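Local atomic coordinates of rhino (PDB entry 5XYW), a protein that probably acts as an HP1-like chromatin adaptor of the Drosophila germline, helping to mark piRNA clusters and recruiting a partner protein through its chromo shadow domain. Residues E27-V32 with A42-Y47. Sequence-based numbering, arbitrary orientation.
Sequences ELFLFV and AVPMKY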
ATOM      1  N   GLU A  27      -1.769  -1.889  -6.223  1.00 74.22           N
ATOM      2  CA  GLU A  27      -0.512  -1.971  -5.540  1.00 74.30           C
ATOM      3  C   GLU A  27      -0.487  -0.913  -4.449  1.00 72.98           C
ATOM      4  O   GLU A  27      -1.160   0.114  -4.547  1.00 69.13           O
ATOM      5  CB  GLU A  27       0.647  -1.814  -6.516  1.00 67.96           C
ATOM      6  CG  GLU A  27       0.932  -3.100  -7.246  1.00 86.16           C
ATOM      7  CD  GLU A  27       2.170  -3.020  -8.093  1.00107.41           C
ATOM      8  OE1 GLU A  27       2.907  -2.023  -7.958  1.00104.69           O
ATOM      9  OE2 GLU A  27       2.404  -3.952  -8.896  1.00125.58           O
ATOM     10  N   LEU A  28       0.251  -1.209  -3.385  1.00 62.54           N
ATOM     11  CA  LEU A  28       0.489  -0.246  -2.338  1.00 65.79           C
ATOM     12  C   LEU A  28       1.619   0.679  -2.785  1.00 69.70           C
ATOM     13  O   LEU A  28       2.642   0.234  -3.309  1.00 76.78           O
ATOM     14  CB  LEU A  28       0.825  -0.969  -1.044  1.00 57.51           C
ATOM     15  CG  LEU A  28       0.984  -0.198   0.256  1.00 55.19           C
ATOM     16  CD1 LEU A  28      -0.105   0.840   0.465  1.00 48.43           C
ATOM     17  CD2 LEU A  28       0.976  -1.190   1.378  1.00 71.19           C
ATOM     18  N   PHE A  29       1.424   1.974  -2.621  1.00 65.34           N
ATOM     19  CA  PHE A  29       2.451   2.927  -3.005  1.00 63.25           C
ATOM     20  C   PHE A  29       2.970   3.651  -1.795  1.00 57.35           C
ATOM     21  O   PHE A  29       2.203   4.020  -0.913  1.00 58.53           O
ATOM     22  CB  PHE A  29       1.917   3.943  -4.017  1.00 70.32           C
ATOM     23  CG  PHE A  29       2.001   3.472  -5.422  1.00 70.68           C
ATOM     24  CD1 PHE A  29       3.209   3.515  -6.099  1.00 72.42           C
ATOM     25  CD2 PHE A  29       0.883   2.952  -6.054  1.00 59.93           C
ATOM     26  CE1 PHE A  29       3.295   3.055  -7.395  1.00 80.93           C
ATOM     27  CE2 PHE A  29       0.960   2.480  -7.336  1.00 59.46           C
ATOM     28  CZ  PHE A  29       2.156   2.537  -8.023  1.00 74.55           C
ATOM     29  N   LEU A  30       4.278   3.838  -1.755  1.00 59.12           N
ATOM     30  CA  LEU A  30       4.883   4.636  -0.717  1.00 64.47           C
ATOM     31  C   LEU A  30       5.407   5.870  -1.371  1.00 61.82           C
ATOM     32  O   LEU A  30       6.030   5.814  -2.428  1.00 62.30           O
ATOM     33  CB  LEU A  30       6.016   3.897   0.018  1.00 60.04           C
ATOM     34  CG  LEU A  30       5.732   2.536   0.662  1.00 56.24           C
ATOM     35  CD1 LEU A  30       6.814   2.245   1.647  1.00 62.25           C
ATOM     36  CD2 LEU A  30       4.361   2.460   1.332  1.00 48.30           C
ATOM     37  N   PHE A  31       5.139   6.985  -0.721  1.00 60.18           N
ATOM     38  CA  PHE A  31       5.631   8.261  -1.150  1.00 67.30           C
ATOM     39  C   PHE A  31       6.815   8.641  -0.280  1.00 68.69           C
ATOM     40  O   PHE A  31       6.667   8.968   0.919  1.00 73.73           O
ATOM     41  CB  PHE A  31       4.491   9.264  -1.105  1.00 68.86           C
ATOM     42  CG  PHE A  31       3.283   8.781  -1.846  1.00 67.49           C
ATOM     43  CD1 PHE A  31       3.258   8.798  -3.246  1.00 65.26           C
ATOM     44  CD2 PHE A  31       2.202   8.241  -1.164  1.00 68.23           C
ATOM     45  CE1 PHE A  31       2.159   8.324  -3.953  1.00 57.01           C
ATOM     46  CE2 PHE A  31       1.089   7.768  -1.870  1.00 75.01           C
ATOM     47  CZ  PHE A  31       1.073   7.811  -3.272  1.00 59.96           C
ATOM     48  N   VAL A  32       7.982   8.540  -0.914  1.00 65.01           N
ATOM     49  CA  VAL A  32       9.273   8.655  -0.268  1.00 67.27           C
ATOM     50  C   VAL A  32      10.140   9.772  -0.834  1.00 74.35           C
ATOM     51  O   VAL A  32      10.064  10.100  -2.017  1.00 80.47           O
ATOM     52  CB  VAL A  32      10.081   7.350  -0.400  1.00 65.20           C
ATOM     53  CG1 VAL A  32       9.321   6.164   0.170  1.00 59.60           C
ATOM     54  CG2 VAL A  32      10.456   7.113  -1.842  1.00 58.60           C
ATOM     55  N   ALA A  42       6.556   8.258  -5.898  1.00 69.83           N
ATOM     56  CA  ALA A  42       5.677   7.140  -5.642  1.00 57.01           C
ATOM     57  C   ALA A  42       6.481   5.915  -6.009  1.00 60.29           C
ATOM     58  O   ALA A  42       7.062   5.852  -7.094  1.00 69.34           O
ATOM     59  CB  ALA A  42       4.417   7.241  -6.455  1.00 59.81           C
ATOM     60  N   VAL A  43       6.581   4.968  -5.086  1.00 57.13           N
ATOM     61  CA  VAL A  43       7.346   3.768  -5.338  1.00 57.71           C
ATOM     62  C   VAL A  43       6.512   2.622  -4.851  1.00 69.25           C
ATOM     63  O   VAL A  43       5.973   2.694  -3.759  1.00 82.43           O
ATOM     64  CB  VAL A  43       8.698   3.799  -4.633  1.00 71.45           C
ATOM     65  CG1 VAL A  43       9.455   2.494  -4.882  1.00 83.01           C
ATOM     66  CG2 VAL A  43       9.506   5.005  -5.095  1.00 60.94           C
ATOM     67  N   PRO A  44       6.362   1.575  -5.670  1.00 77.99           N
ATOM     68  CA  PRO A  44       5.582   0.429  -5.203  1.00 89.83           C
ATOM     69  C   PRO A  44       6.180  -0.205  -3.949  1.00101.83           C
ATOM     70  O   PRO A  44       7.400  -0.334  -3.821  1.00102.36           O
ATOM     71  CB  PRO A  44       5.630  -0.535  -6.395  1.00 85.14           C
ATOM     72  CG  PRO A  44       5.858   0.328  -7.557  1.00 73.18           C
ATOM     73  CD  PRO A  44       6.731   1.442  -7.089  1.00 74.53           C
ATOM     74  N   MET A  45       5.296  -0.561  -3.026  1.00116.56           N
ATOM     75  CA  MET A  45       5.649  -1.167  -1.751  1.00120.41           C
ATOM     76  C   MET A  45       6.659  -2.301  -1.857  1.00115.12           C
ATOM     77  O   MET A  45       7.603  -2.367  -1.091  1.00116.78           O
ATOM     78  CB  MET A  45       4.384  -1.685  -1.075  1.00126.85           C
ATOM     79  CG  MET A  45       4.618  -2.862  -0.152  1.00132.60           C
ATOM     80  SD  MET A  45       5.450  -2.441   1.386  1.00 62.88           S
ATOM     81  CE  MET A  45       4.272  -3.220   2.494  1.00 80.73           C
ATOM     82  N   LYS A  46       6.438  -3.199  -2.805  1.00101.97           N
ATOM     83  CA  LYS A  46       7.264  -4.385  -2.965  1.00 98.98           C
ATOM     84  C   LYS A  46       8.729  -4.037  -3.206  1.00106.17           C
ATOM     85  O   LYS A  46       9.639  -4.579  -2.559  1.00118.85           O
ATOM     86  CB  LYS A  46       6.702  -5.223  -4.109  1.00106.17           C
ATOM     87  CG  LYS A  46       5.165  -5.264  -4.097  1.00111.73           C
ATOM     88  CD  LYS A  46       4.576  -6.117  -5.220  1.00110.90           C
ATOM     89  CE  LYS A  46       3.069  -6.318  -5.024  1.00108.61           C
ATOM     90  NZ  LYS A  46       2.394  -6.961  -6.198  1.00100.11           N
ATOM     91  N   TYR A  47       8.958  -3.111  -4.125  1.00103.20           N
ATOM     92  CA  TYR A  47      10.312  -2.675  -4.447  1.00100.39           C
ATOM     93  C   TYR A  47      11.016  -2.131  -3.209  1.00 93.93           C
ATOM     94  O   TYR A  47      12.084  -2.604  -2.811  1.00 93.85           O
ATOM     95  CB  TYR A  47      10.296  -1.593  -5.536  1.00106.56           C
ATOM     96  CG  TYR A  47       9.783  -2.007  -6.900  1.00106.12           C
ATOM     97  CD1 TYR A  47       8.974  -3.124  -7.065  1.00105.01           C
ATOM     98  CD2 TYR A  47      10.115  -1.270  -8.032  1.00114.67           C
ATOM     99  CE1 TYR A  47       8.501  -3.495  -8.317  1.00101.13           C
ATOM    100  CE2 TYR A  47       9.648  -1.635  -9.289  1.00115.41           C
ATOM    101  CZ  TYR A  47       8.838  -2.750  -9.424  1.00108.49           C
ATOM    102  OH  TYR A  47       8.361  -3.127 -10.667  1.00111.47           O
TER
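The carbonyl O of Leu30 accepts a hydrogen bond from Val43 N at 2.8 Å and a CA-H...O contact from Ala42. Leu28 O is gripped likewise two residues back, by Met45 N at 2.8 Å and by the CA of Pro44. With Leu30 N bonded almost straight (178°) to Val43 O, these links zip up the antiparallel hairpin of strands 28-34 and 40-44 in the three-stranded sheet of the chromo shadow domain. Pro44 suits its place: in a non-hydrogen-bonded pair its missing N-H costs this hairpin nothing, and as N-cap it turns the chain into helix 45-51.

Phe29, Phe31, Ala42 and Pro44 share one face, over which a chain of another protein packs. With CG anti to its carbonyl carbon (chi1 -86°), Phe29 lays its ring alongside the proline, CE1 reaching Pro44 CG at 3.7 Å, while CD1 comes to Ala42 CB. Replacing Phe29 by an alanine would probably leave the proline ring without this flank and remove part of the surface met by the other protein. The small methyl of Ala42 lets Phe31 come close, its CE1 lying 3.5 Å from Ala42 CB.

Leu30 and Val43 point to the other face, where Leu30, with Leu28 and Met45, packs on Phe60 of helix 53-61, as befits a hydrophobic core. Leu28 CB meets Met45 CB at 3.6 Å, and Met45's bent chain brings CE to 4.0 Å from Leu28 CD2. Just beyond the strands, at the hairpin's open end, Glu27 OE2 and Lys46 NZ, 4.0 Å apart, may attract without a salt bridge; Glu27 OE1 rests against Pro44 CB.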